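Local atomic coordinates of general odorant-binding protein 28a (Drosophila melanogaster, PDB entry 6QQ4), a protein that probably binds and carries small hydrophobic odorants as a secreted protein, and is involved in the detection of the floral odour beta-ionone. Residues Ser12-Met17 / Leu44-Val48. Sequence-based numbering, arbitrary orientation.
Sequences SAESCM and LRACV
C16 and C47 are joined by a disulfide, SG to SG 2.0 Å, with a torsion of -79° about the S-S bond. Both CB atoms point across the gap. With chi1 of C47 at -179°, its sulfur extends away from the backbone N and reaches helix 2-20. The axes of segments 12-17 and 44-48 approach to 8.9 Å, with 123° between their N-to-C directions.

L44 and V48, one turn apart, supply the bumps beside the sulfurs. The CD1 methyl of L44 fills a shallow hollow between A13, C16 and M17. It lies 3.6 Å from CB of C16 and 3.9 Å from CG of M17. It also rests 3.3 Å from the backbone O of A13, a close fit. The CG2 methyl of V48 sits against A13, 3.6 Å from its CA and 3.7 Å from its CB. The CA atoms of A13 and V48 lie 5.7 Å apart, the shortest such distance between the segments, consistent with the small side chain of A13. S12 borders the V48 side, and its OG is hydrogen-bonded to N51. L27 of helix 24-31 packs on A13 and M17, while L9 touches V48.

The contact thus ties helix 2-20 to helix 39-52 by a covalent clasp flanked by methyl groups. It is one of the three interhelical disulfides of the all-helical insect odorant-binding protein (PBP/GOBP) fold.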
loop_
_atom_site.group_PDB
_atom_site.type_symbol
_atom_site.label_atom_id
_atom_site.label_comp_id
_atom_site.label_asym_id
_atom_site.label_seq_id
_atom_site.Cartn_x
_atom_site.Cartn_y
_atom_site.Cartn_z
ATOM N N SER A 12 -4.398 4.549 10.017
ATOM C CA SER A 12 -3.623 5.500 9.243
ATOM C C SER A 12 -4.502 6.090 8.139
ATOM O O SER A 12 -4.558 7.304 7.951
ATOM C CB SER A 12 -2.381 4.822 8.667
ATOM O OG SER A 12 -1.644 5.718 7.869
ATOM N N ALA A 13 -5.227 5.232 7.435
ATOM C CA ALA A 13 -6.089 5.703 6.365
ATOM C C ALA A 13 -7.180 6.651 6.870
ATOM O O ALA A 13 -7.576 7.584 6.168
ATOM C CB ALA A 13 -6.703 4.521 5.636
ATOM N N GLU A 14 -7.663 6.414 8.084
ATOM C CA GLU A 14 -8.702 7.255 8.656
ATOM C C GLU A 14 -8.194 8.665 8.936
ATOM O O GLU A 14 -8.925 9.637 8.764
ATOM C CB GLU A 14 -9.256 6.639 9.947
ATOM C CG GLU A 14 -10.699 7.053 10.241
ATOM C CD GLU A 14 -11.076 6.939 11.713
ATOM O OE1 GLU A 14 -10.197 6.600 12.541
ATOM O OE2 GLU A 14 -12.259 7.197 12.039
ATOM N N SER A 15 -6.947 8.780 9.379
ATOM C CA SER A 15 -6.387 10.100 9.657
ATOM C C SER A 15 -5.926 10.798 8.362
ATOM O O SER A 15 -5.781 12.021 8.320
ATOM C CB SER A 15 -5.234 9.992 10.657
ATOM O OG SER A 15 -4.243 9.096 10.196
ATOM N N CYS A 16 -5.718 10.013 7.311
ATOM C CA CYS A 16 -5.388 10.554 5.993
ATOM C C CYS A 16 -6.598 11.079 5.198
ATOM O O CYS A 16 -6.445 11.955 4.356
ATOM C CB CYS A 16 -4.690 9.487 5.156
ATOM S SG CYS A 16 -2.945 9.339 5.394
ATOM N N MET A 17 -7.781 10.522 5.449
ATOM C CA MET A 17 -8.987 10.822 4.665
ATOM C C MET A 17 -9.349 12.313 4.489
ATOM O O MET A 17 -9.675 12.742 3.369
ATOM C CB MET A 17 -10.203 10.099 5.281
ATOM C CG MET A 17 -10.335 8.631 4.936
ATOM S SD MET A 17 -11.750 7.859 5.763
ATOM C CE MET A 17 -13.079 8.930 5.226
ATOM N N LEU A 44 -5.597 8.925 -1.144
ATOM C CA LEU A 44 -5.677 8.341 0.196
ATOM C C LEU A 44 -4.554 7.312 0.325
ATOM O O LEU A 44 -3.761 7.327 1.257
ATOM C CB LEU A 44 -7.044 7.702 0.450
ATOM C CG LEU A 44 -7.226 6.925 1.761
ATOM C CD1 LEU A 44 -7.031 7.839 2.969
ATOM C CD2 LEU A 44 -8.588 6.256 1.811
ATOM N N ARG A 45 -4.464 6.441 -0.661
ATOM C CA ARG A 45 -3.435 5.421 -0.663
ATOM C C ARG A 45 -2.021 5.984 -0.647
ATOM O O ARG A 45 -1.156 5.433 0.034
ATOM C CB ARG A 45 -3.642 4.502 -1.857
ATOM C CG ARG A 45 -4.876 3.645 -1.624
ATOM C CD ARG A 45 -5.446 3.061 -2.889
ATOM N NE ARG A 45 -6.807 2.578 -2.662
ATOM C CZ ARG A 45 -7.267 1.413 -3.110
ATOM N NH1 ARG A 45 -6.462 0.613 -3.818
ATOM N NH2 ARG A 45 -8.518 1.052 -2.847
ATOM N N ALA A 46 -1.783 7.086 -1.353
ATOM C CA ALA A 46 -0.463 7.737 -1.312
ATOM C C ALA A 46 -0.126 8.198 0.100
ATOM O O ALA A 46 0.998 8.056 0.557
ATOM C CB ALA A 46 -0.410 8.921 -2.264
ATOM N N CYS A 47 -1.125 8.753 0.773
ATOM C CA CYS A 47 -0.956 9.298 2.114
ATOM C C CYS A 47 -0.622 8.187 3.118
ATOM O O CYS A 47 0.225 8.355 3.994
ATOM C CB CYS A 47 -2.219 10.050 2.540
ATOM S SG CYS A 47 -2.151 10.811 4.209
ATOM N N VAL A 48 -1.282 7.050 2.983
ATOM C CA VAL A 48 -0.958 5.900 3.811
ATOM C C VAL A 48 0.448 5.356 3.520
ATOM O O VAL A 48 1.231 5.121 4.439
ATOM C CB VAL A 48 -1.987 4.777 3.619
ATOM C CG1 VAL A 48 -1.519 3.509 4.305
ATOM C CG2 VAL A 48 -3.339 5.224 4.163
#